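Local coordinates for protein DNA polymerase epsilon subunit 3 (Drosophila melanogaster, PDB 2BYK) that pairs with Chrac-16 as a histone-fold heterodimer that binds DNA and aids nucleosome sliding, and serves as an accessory subunit of DNA polymerase epsilon, at residues D68-L73 with S84-L89. Numbering follows the deposited sequence.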
ATOM      1  N   ASP B  68      14.665   3.587  -4.110  1.00 66.82           N
ATOM      2  CA  ASP B  68      14.027   3.046  -5.311  1.00 65.61           C
ATOM      3  C   ASP B  68      12.561   2.844  -5.056  1.00 64.45           C
ATOM      4  O   ASP B  68      11.739   3.037  -5.946  1.00 64.74           O
ATOM      5  CB  ASP B  68      14.608   1.696  -5.670  1.00 68.12           C
ATOM      6  CG  ASP B  68      15.985   1.804  -6.219  1.00 72.50           C
ATOM      7  OD1 ASP B  68      16.679   0.765  -6.293  1.00 73.47           O
ATOM      8  OD2 ASP B  68      16.366   2.939  -6.585  1.00 76.42           O
ATOM      9  N   ILE B  69      12.242   2.413  -3.840  1.00 62.89           N
ATOM     10  CA  ILE B  69      10.856   2.193  -3.454  1.00 61.16           C
ATOM     11  C   ILE B  69      10.225   3.554  -3.214  1.00 60.11           C
ATOM     12  O   ILE B  69       9.061   3.774  -3.540  1.00 60.56           O
ATOM     13  CB  ILE B  69      10.739   1.353  -2.156  1.00 60.71           C
ATOM     14  CG1 ILE B  69      11.340  -0.036  -2.374  1.00 60.08           C
ATOM     15  CG2 ILE B  69       9.275   1.221  -1.747  1.00 59.00           C
ATOM     16  CD1 ILE B  69      11.368  -0.891  -1.126  1.00 59.27           C
ATOM     17  N   LEU B  70      10.998   4.474  -2.647  1.00 58.89           N
ATOM     18  CA  LEU B  70      10.481   5.808  -2.387  1.00 58.15           C
ATOM     19  C   LEU B  70      10.199   6.519  -3.705  1.00 58.47           C
ATOM     20  O   LEU B  70       9.241   7.281  -3.808  1.00 58.44           O
ATOM     21  CB  LEU B  70      11.469   6.612  -1.525  1.00 56.65           C
ATOM     22  CG  LEU B  70      11.522   6.199  -0.046  1.00 55.29           C
ATOM     23  CD1 LEU B  70      12.525   7.058   0.698  1.00 54.34           C
ATOM     24  CD2 LEU B  70      10.137   6.333   0.584  1.00 53.47           C
ATOM     25  N   GLN B  71      11.023   6.249  -4.715  1.00 59.68           N
ATOM     26  CA  GLN B  71      10.849   6.857  -6.037  1.00 60.42           C
ATOM     27  C   GLN B  71       9.707   6.211  -6.820  1.00 59.70           C
ATOM     28  O   GLN B  71       8.984   6.892  -7.538  1.00 60.13           O
ATOM     29  CB  GLN B  71      12.139   6.751  -6.852  1.00 61.96           C
ATOM     30  CG  GLN B  71      13.294   7.553  -6.290  1.00 65.17           C
ATOM     31  CD  GLN B  71      14.584   7.349  -7.068  1.00 68.32           C
ATOM     32  OE1 GLN B  71      15.028   6.212  -7.276  1.00 71.34           O
ATOM     33  NE2 GLN B  71      15.201   8.452  -7.492  1.00 69.05           N
ATOM     34  N   THR B  72       9.554   4.897  -6.692  1.00 58.43           N
ATOM     35  CA  THR B  72       8.481   4.190  -7.379  1.00 57.17           C
ATOM     36  C   THR B  72       7.124   4.615  -6.814  1.00 58.05           C
ATOM     37  O   THR B  72       6.133   4.666  -7.536  1.00 59.00           O
ATOM     38  CB  THR B  72       8.645   2.671  -7.231  1.00 55.22           C
ATOM     39  OG1 THR B  72       9.831   2.262  -7.916  1.00 53.82           O
ATOM     40  CG2 THR B  72       7.457   1.942  -7.815  1.00 54.33           C
ATOM     41  N   LEU B  73       7.078   4.928  -5.525  1.00 59.06           N
ATOM     42  CA  LEU B  73       5.828   5.353  -4.911  1.00 59.90           C
ATOM     43  C   LEU B  73       5.418   6.725  -5.421  1.00 62.73           C
ATOM     44  O   LEU B  73       4.247   6.934  -5.732  1.00 63.44           O
ATOM     45  CB  LEU B  73       5.940   5.389  -3.383  1.00 56.77           C
ATOM     46  CG  LEU B  73       5.922   4.068  -2.615  1.00 54.86           C
ATOM     47  CD1 LEU B  73       6.038   4.357  -1.141  1.00 54.61           C
ATOM     48  CD2 LEU B  73       4.637   3.312  -2.892  1.00 54.64           C
ATOM     49  N   SER B  84       5.944  10.514   5.423  1.00 66.96           N
ATOM     50  CA  SER B  84       5.845   9.628   6.578  1.00 68.40           C
ATOM     51  C   SER B  84       6.846   8.489   6.494  1.00 68.15           C
ATOM     52  O   SER B  84       7.489   8.154   7.485  1.00 67.93           O
ATOM     53  CB  SER B  84       4.441   9.040   6.649  1.00 69.64           C
ATOM     54  OG  SER B  84       3.555   9.801   5.845  1.00 72.99           O
ATOM     55  N   LEU B  85       6.958   7.902   5.303  1.00 67.88           N
ATOM     56  CA  LEU B  85       7.867   6.789   5.043  1.00 67.66           C
ATOM     57  C   LEU B  85       9.337   7.158   5.193  1.00 67.48           C
ATOM     58  O   LEU B  85      10.169   6.314   5.524  1.00 67.05           O
ATOM     59  CB  LEU B  85       7.621   6.233   3.639  1.00 67.13           C
ATOM     60  CG  LEU B  85       6.261   5.555   3.441  1.00 67.72           C
ATOM     61  CD1 LEU B  85       6.093   5.155   1.985  1.00 65.94           C
ATOM     62  CD2 LEU B  85       6.157   4.337   4.363  1.00 67.47           C
ATOM     63  N   THR B  86       9.663   8.419   4.948  1.00 68.11           N
ATOM     64  CA  THR B  86      11.043   8.840   5.077  1.00 69.49           C
ATOM     65  C   THR B  86      11.385   9.040   6.548  1.00 69.94           C
ATOM     66  O   THR B  86      12.491   8.723   6.978  1.00 70.74           O
ATOM     67  CB  THR B  86      11.324  10.134   4.299  1.00 70.08           C
ATOM     68  OG1 THR B  86      10.943   9.967   2.926  1.00 70.46           O
ATOM     69  CG2 THR B  86      12.810  10.447   4.341  1.00 71.09           C
ATOM     70  N   GLN B  87      10.443   9.565   7.322  1.00 70.52           N
ATOM     71  CA  GLN B  87      10.685   9.756   8.747  1.00 71.39           C
ATOM     72  C   GLN B  87      10.783   8.367   9.354  1.00 70.04           C
ATOM     73  O   GLN B  87      11.632   8.108  10.201  1.00 69.44           O
ATOM     74  CB  GLN B  87       9.533  10.518   9.380  1.00 74.67           C
ATOM     75  CG  GLN B  87       9.117  11.723   8.562  1.00 80.88           C
ATOM     76  CD  GLN B  87       8.020  12.526   9.230  1.00 84.47           C
ATOM     77  OE1 GLN B  87       7.025  11.967   9.706  1.00 85.85           O
ATOM     78  NE2 GLN B  87       8.186  13.850   9.261  1.00 86.02           N
ATOM     79  N   ASP B  88       9.905   7.476   8.899  1.00 69.27           N
ATOM     80  CA  ASP B  88       9.877   6.091   9.362  1.00 67.22           C
ATOM     81  C   ASP B  88      11.232   5.475   9.058  1.00 65.14           C
ATOM     82  O   ASP B  88      11.794   4.762   9.880  1.00 62.83           O
ATOM     83  CB  ASP B  88       8.788   5.282   8.635  1.00 69.32           C
ATOM     84  CG  ASP B  88       7.377   5.806   8.897  1.00 70.90           C
ATOM     85  OD1 ASP B  88       6.408   5.227   8.348  1.00 72.17           O
ATOM     86  OD2 ASP B  88       7.232   6.796   9.644  1.00 72.82           O
ATOM     87  N   LEU B  89      11.742   5.763   7.864  1.00 63.95           N
ATOM     88  CA  LEU B  89      13.032   5.251   7.409  1.00 63.54           C
ATOM     89  C   LEU B  89      14.195   5.842   8.195  1.00 63.22           C
ATOM     90  O   LEU B  89      15.229   5.197   8.383  1.00 59.48           O
ATOM     91  CB  LEU B  89      13.221   5.570   5.930  1.00 63.48           C
ATOM     92  CG  LEU B  89      13.365   4.357   5.020  1.00 65.09           C
ATOM     93  CD1 LEU B  89      13.587   4.846   3.598  1.00 65.48           C
ATOM     94  CD2 LEU B  89      14.524   3.472   5.499  1.00 64.44           C
TER
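Leu70 pushes its forked end into the face of helix 82-96, overlapping Leu85, Thr86 and Leu89, and its two methyls divide the work. Leu70 CD2 lies against the base of Leu85, 4.0 Å from Leu85 CB, the two side chains running alongside one another but pointing opposite ways. The other branch, Leu70 CD1, meets Leu89 CD1 end to end at 3.8 Å and also touches the Thr86 hydroxyl oxygen. That hydroxyl is hydrogen-bonded to the carbonyl of Val82, one turn back in its own helix, so Leu70 packs on a polar atom that already has a partner. One turn after Leu70, Leu73 crosses Leu85 at about a right angle, and the meeting is again methyl to methyl, CD1 of each. Leu70 and Leu73 face the second helix because, three residues apart, their CB atoms leave helix 66-75 on that side; in both, CG is turned to lie beside the backbone N (chi1 -74° and -75°). The two helical segments run nearly antiparallel, at 170°, with axes 11.4 Å apart at closest approach; the leucine side chains bridge that wide spacing, and the contact is a small apolar one. On the far side of helix 66-75, Thr72 OG1 and N both bond to Asp68 O, one from either face of the Asp68 carbonyl. Helix 66-75 matches the short helix that follows the long central one in the histone fold, and helix 82-96 is the additional C-terminal helix folded back beside it. Ile69 and Leu85 also pack on apolar side chains of the other protein chain. With Thr72 and Asp68 resting on helix 31-58 and the leucines on helix 82-96, helix 66-75 is sandwiched between the two.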